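Lytic polysaccharide monooxygenase (Neurospora crassa, PDB 4QI8) is a secreted copper-dependent monooxygenase of family AA9 that probably cleaves cellulose by oxidising its beta-1,4-glycosidic bonds. Local coordinates at residues W92-H104 against T171-G183. Residues are numbered along the deposited sequence; the frame is centred on the assembly and turned at random. Where two conformers were deposited one is given.
Sequences WTGEGAVWFKIYH and TEPGANYKVSFPG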
loop_
_atom_site.group_PDB
_atom_site.type_symbol
_atom_site.label_atom_id
_atom_site.label_comp_id
_atom_site.label_asym_id
_atom_site.label_seq_id
_atom_site.Cartn_x
_atom_site.Cartn_y
_atom_site.Cartn_z
ATOM N N TRP A 92 7.431 12.243 -10.271
ATOM C CA TRP A 92 8.278 11.377 -9.445
ATOM C C TRP A 92 7.713 9.964 -9.340
ATOM O O TRP A 92 6.596 9.767 -8.871
ATOM C CB TRP A 92 8.433 11.984 -8.059
ATOM C CG TRP A 92 9.548 11.409 -7.245
ATOM C CD1 TRP A 92 10.886 11.532 -7.478
ATOM C CD2 TRP A 92 9.424 10.641 -6.044
ATOM N NE1 TRP A 92 11.605 10.889 -6.497
ATOM C CE2 TRP A 92 10.731 10.332 -5.604
ATOM C CE3 TRP A 92 8.340 10.194 -5.289
ATOM C CZ2 TRP A 92 10.972 9.604 -4.443
ATOM C CZ3 TRP A 92 8.584 9.472 -4.139
ATOM C CH2 TRP A 92 9.887 9.194 -3.719
ATOM N N THR A 93 8.479 8.968 -9.771
ATOM C CA THR A 93 7.975 7.592 -9.784
ATOM C C THR A 93 8.167 6.852 -8.453
ATOM O O THR A 93 7.479 5.872 -8.182
ATOM C CB THR A 93 8.633 6.777 -10.898
ATOM O OG1 THR A 93 10.033 6.675 -10.633
ATOM C CG2 THR A 93 8.428 7.449 -12.242
ATOM N N GLY A 94 9.097 7.313 -7.624
ATOM C CA GLY A 94 9.360 6.658 -6.356
ATOM C C GLY A 94 10.320 5.499 -6.492
ATOM O O GLY A 94 10.141 4.456 -5.873
ATOM N N GLU A 95 11.358 5.684 -7.294
ATOM C CA GLU A 95 12.390 4.652 -7.408
ATOM C C GLU A 95 13.443 4.769 -6.310
ATOM O O GLU A 95 13.563 5.802 -5.648
ATOM C CB GLU A 95 12.973 4.631 -8.814
ATOM C CG GLU A 95 11.874 4.173 -9.781
ATOM C CD GLU A 95 12.286 4.065 -11.234
ATOM O OE1 GLU A 95 12.653 2.949 -11.667
ATOM O OE2 GLU A 95 12.191 5.079 -11.958
ATOM N N GLY A 96 14.163 3.681 -6.082
ATOM C CA GLY A 96 15.142 3.646 -5.015
ATOM C C GLY A 96 14.538 3.303 -3.665
ATOM O O GLY A 96 13.339 3.017 -3.551
ATOM N N ALA A 97 15.378 3.331 -2.638
ATOM C CA ALA A 97 14.987 2.880 -1.311
ATOM C C ALA A 97 14.360 4.042 -0.559
ATOM O O ALA A 97 14.991 4.669 0.288
ATOM C CB ALA A 97 16.193 2.336 -0.563
ATOM N N VAL A 98 13.106 4.324 -0.892
ATOM C CA VAL A 98 12.410 5.509 -0.423
ATOM C C VAL A 98 11.108 5.213 0.317
ATOM O O VAL A 98 10.519 6.113 0.905
ATOM C CB VAL A 98 12.120 6.483 -1.600
ATOM C CG1 VAL A 98 13.419 6.982 -2.198
ATOM C CG2 VAL A 98 11.244 5.837 -2.681
ATOM N N TRP A 99 10.650 3.967 0.281
ATOM C CA TRP A 99 9.343 3.618 0.828
ATOM C C TRP A 99 9.476 3.111 2.258
ATOM O O TRP A 99 10.248 2.187 2.507
ATOM C CB TRP A 99 8.698 2.526 -0.026
ATOM C CG TRP A 99 8.405 2.950 -1.432
ATOM C CD1 TRP A 99 9.212 2.797 -2.517
ATOM C CD2 TRP A 99 7.224 3.606 -1.899
ATOM N NE1 TRP A 99 8.606 3.310 -3.640
ATOM C CE2 TRP A 99 7.383 3.824 -3.282
ATOM C CE3 TRP A 99 6.050 4.040 -1.277
ATOM C CZ2 TRP A 99 6.403 4.453 -4.056
ATOM C CZ3 TRP A 99 5.084 4.672 -2.046
ATOM C CH2 TRP A 99 5.259 4.855 -3.420
ATOM N N PHE A 100 8.703 3.688 3.175
ATOM C CA PHE A 100 8.638 3.156 4.531
ATOM C C PHE A 100 7.208 2.762 4.842
ATOM O O PHE A 100 6.250 3.393 4.388
ATOM C CB PHE A 100 9.225 4.114 5.590
ATOM C CG PHE A 100 8.584 5.479 5.655
ATOM C CD1 PHE A 100 8.960 6.482 4.781
ATOM C CD2 PHE A 100 7.639 5.768 6.625
ATOM C CE1 PHE A 100 8.393 7.738 4.854
ATOM C CE2 PHE A 100 7.082 7.029 6.717
ATOM C CZ PHE A 100 7.462 8.018 5.832
ATOM N N LYS A 101 7.087 1.678 5.597
ATOM C CA LYS A 101 5.802 1.107 5.938
ATOM C C LYS A 101 5.205 1.847 7.113
ATOM O O LYS A 101 5.878 2.054 8.120
ATOM C CB LYS A 101 5.984 -0.364 6.290
ATOM C CG LYS A 101 4.695 -1.099 6.607
ATOM C CD LYS A 101 4.952 -2.529 7.062
ATOM C CE LYS A 101 5.322 -3.441 5.915
ATOM N NZ LYS A 101 5.787 -4.762 6.426
ATOM N N ILE A 102 3.936 2.226 6.994
ATOM C CA ILE A 102 3.228 2.866 8.096
ATOM C C ILE A 102 2.096 2.019 8.678
ATOM O O ILE A 102 1.535 2.382 9.706
ATOM C CB ILE A 102 2.718 4.285 7.749
ATOM C CG1 ILE A 102 1.714 4.258 6.593
ATOM C CG2 ILE A 102 3.898 5.189 7.437
ATOM C CD1 ILE A 102 1.031 5.591 6.385
ATOM N N TYR A 103 1.783 0.890 8.055
ATOM C CA TYR A 103 0.766 -0.013 8.566
ATOM C C TYR A 103 0.925 -1.368 7.905
ATOM O O TYR A 103 1.148 -1.444 6.697
ATOM C CB TYR A 103 -0.646 0.523 8.264
ATOM C CG TYR A 103 -1.743 -0.472 8.601
ATOM C CD1 TYR A 103 -2.204 -1.381 7.660
ATOM C CD2 TYR A 103 -2.309 -0.510 9.870
ATOM C CE1 TYR A 103 -3.182 -2.300 7.975
ATOM C CE2 TYR A 103 -3.296 -1.430 10.197
ATOM C CZ TYR A 103 -3.734 -2.318 9.245
ATOM O OH TYR A 103 -4.714 -3.237 9.561
ATOM N N HIS A 104 0.761 -2.431 8.682
ATOM C CA HIS A 104 0.463 -3.731 8.108
ATOM C C HIS A 104 -0.509 -4.494 8.986
ATOM O O HIS A 104 -0.549 -4.323 10.204
ATOM C CB HIS A 104 1.723 -4.539 7.737
ATOM C CG HIS A 104 2.601 -4.966 8.876
ATOM N ND1 HIS A 104 3.897 -5.353 8.642
ATOM C CD2 HIS A 104 2.392 -5.132 10.207
ATOM C CE1 HIS A 104 4.460 -5.722 9.775
ATOM N NE2 HIS A 104 3.572 -5.592 10.745
ATOM N N THR A 171 11.179 13.827 12.310
ATOM C CA THR A 171 11.651 12.448 12.367
ATOM C C THR A 171 11.831 11.868 10.965
ATOM O O THR A 171 10.893 11.834 10.175
ATOM C CB THR A 171 10.688 11.550 13.154
ATOM O OG1 THR A 171 10.494 12.090 14.469
ATOM C CG2 THR A 171 11.251 10.143 13.270
ATOM N N GLU A 172 13.048 11.416 10.671
ATOM C CA GLU A 172 13.332 10.725 9.414
ATOM C C GLU A 172 13.387 9.219 9.645
ATOM O O GLU A 172 14.197 8.753 10.449
ATOM C CB GLU A 172 14.665 11.184 8.828
ATOM C CG GLU A 172 14.982 10.553 7.473
ATOM C CD GLU A 172 14.023 10.998 6.383
ATOM O OE1 GLU A 172 13.524 12.141 6.459
ATOM O OE2 GLU A 172 13.759 10.202 5.454
ATOM N N PRO A 173 12.541 8.447 8.944
ATOM C CA PRO A 173 12.643 6.999 9.128
ATOM C C PRO A 173 14.034 6.493 8.778
ATOM O O PRO A 173 14.616 6.922 7.781
ATOM C CB PRO A 173 11.607 6.459 8.148
ATOM C CG PRO A 173 10.608 7.558 8.040
ATOM C CD PRO A 173 11.411 8.808 8.071
ATOM N N GLY A 174 14.568 5.603 9.607
ATOM C CA GLY A 174 15.905 5.074 9.393
ATOM C C GLY A 174 16.073 4.269 8.113
ATOM O O GLY A 174 15.101 3.826 7.494
ATOM N N ALA A 175 17.328 4.073 7.715
ATOM C CA ALA A 175 17.647 3.316 6.507
ATOM C C ALA A 175 17.014 1.930 6.554
ATOM O O ALA A 175 16.566 1.408 5.525
ATOM C CB ALA A 175 19.157 3.201 6.329
ATOM N N ASN A 176 16.954 1.347 7.747
ATOM C CA ASN A 176 16.382 0.006 7.896
ATOM C C ASN A 176 14.881 -0.017 7.626
ATOM O O ASN A 176 14.310 -1.090 7.385
ATOM C CB ASN A 176 16.666 -0.618 9.273
ATOM C CG ASN A 176 17.032 0.406 10.329
ATOM O OD1 ASN A 176 16.207 1.226 10.732
ATOM N ND2 ASN A 176 18.276 0.355 10.789
ATOM N N TYR A 177 14.245 1.152 7.668
ATOM C CA TYR A 177 12.817 1.223 7.388
ATOM C C TYR A 177 12.521 1.369 5.909
ATOM O O TYR A 177 11.447 0.988 5.467
ATOM C CB TYR A 177 12.169 2.372 8.168
ATOM C CG TYR A 177 12.125 2.111 9.660
ATOM C CD1 TYR A 177 11.095 1.374 10.220
ATOM C CD2 TYR A 177 13.130 2.570 10.495
ATOM C CE1 TYR A 177 11.061 1.104 11.586
ATOM C CE2 TYR A 177 13.101 2.314 11.855
ATOM C CZ TYR A 177 12.075 1.571 12.393
ATOM O OH TYR A 177 12.066 1.322 13.753
ATOM N N LYS A 178 13.451 1.943 5.156
ATOM C CA LYS A 178 13.173 2.286 3.766
ATOM C C LYS A 178 13.571 1.201 2.789
ATOM O O LYS A 178 14.686 0.661 2.859
ATOM C CB LYS A 178 13.863 3.584 3.374
ATOM C CG LYS A 178 13.253 4.798 4.029
ATOM C CD LYS A 178 13.849 6.060 3.468
ATOM C CE LYS A 178 14.024 7.106 4.538
ATOM N NZ LYS A 178 14.810 8.250 4.022
ATOM N N VAL A 179 12.663 0.918 1.859
ATOM C CA VAL A 179 12.849 -0.126 0.871
ATOM C C VAL A 179 12.442 0.371 -0.513
ATOM O O VAL A 179 11.857 1.441 -0.665
ATOM C CB VAL A 179 12.041 -1.391 1.237
ATOM C CG1 VAL A 179 12.515 -1.923 2.594
ATOM C CG2 VAL A 179 10.540 -1.129 1.234
ATOM N N SER A 180 12.764 -0.433 -1.518
ATOM C CA SER A 180 12.404 -0.120 -2.891
ATOM C C SER A 180 11.324 -1.070 -3.400
ATOM O O SER A 180 11.183 -2.200 -2.920
ATOM C CB SER A 180 13.636 -0.203 -3.792
ATOM O OG SER A 180 14.126 -1.528 -3.873
ATOM N N PHE A 181 10.574 -0.592 -4.387
ATOM C CA PHE A 181 9.630 -1.425 -5.130
ATOM C C PHE A 181 9.887 -1.237 -6.615
ATOM O O PHE A 181 9.801 -0.121 -7.097
ATOM C CB PHE A 181 8.183 -1.043 -4.827
ATOM C CG PHE A 181 7.727 -1.482 -3.469
ATOM C CD1 PHE A 181 7.482 -2.816 -3.211
ATOM C CD2 PHE A 181 7.585 -0.579 -2.441
ATOM C CE1 PHE A 181 7.093 -3.243 -1.948
ATOM C CE2 PHE A 181 7.181 -1.005 -1.178
ATOM C CZ PHE A 181 6.942 -2.333 -0.936
ATOM N N PRO A 182 10.224 -2.305 -7.346
ATOM C CA PRO A 182 10.523 -3.652 -6.851
ATOM C C PRO A 182 11.812 -3.673 -6.021
ATOM O O PRO A 182 12.629 -2.754 -6.110
ATOM C CB PRO A 182 10.656 -4.474 -8.134
ATOM C CG PRO A 182 11.102 -3.488 -9.160
ATOM C CD PRO A 182 10.445 -2.194 -8.804
ATOM N N GLY A 183 11.966 -4.710 -5.209
ATOM C CA GLY A 183 13.154 -4.927 -4.402
ATOM C C GLY A 183 12.833 -5.444 -3.013
ATOM O O GLY A 183 13.521 -6.314 -2.491
HETATM O O HOH W 1 11.391 2.065 -5.234
HETATM O O HOH W 2 12.768 1.478 -7.469
HETATM O O HOH W 3 9.303 0.862 7.097
#
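Trp-99 and Phe-181 meet edge to face: CD2 of the phenyl ring lies over one face of the indole, near its rim, 3.7 Å from Trp-99 CD1, and the two planes stand at 70°. CG beside the backbone N (chi1 -64°) carries the indole across to Phe-181, and the bond from Trp-99 NE1 to Gly-94 O, 2.9 Å long, helps fix its rotation, on a lone pair in the carbonyl plane though 25° out of the indole plane. Phe-181 has further partners, a cation-pi contact with Arg-139, which Trp-99 also touches, and an edge-to-face pair with Tyr-79. With an alanine in place of Trp-99, Phe-181 would probably lose the face its edge leans on, and Gly-94 O the indole N-H.

On the other side of the sheet Pro-173 lies over one face of the Phe-100 ring, its CG 3.5 Å from the ring centroid and almost exactly on the normal, a textbook CH-pi contact. Between these two aromatic contacts the backbones pair as an antiparallel hydrogen-bonded couple, Trp-99 N to Val-179 O at 3.0 Å and Val-179 N to Trp-99 O at 2.8 Å. Val-98 N adds a weak bond to the same Val-179 O, and water bridges Lys-101 N to Tyr-177 O. With Val-98 and Trp-99 both opposite Val-179, this is a classic beta bulge, where the short strand 178-179 closes one edge of a sheet in the AA9 beta-sandwich, away from the copper site.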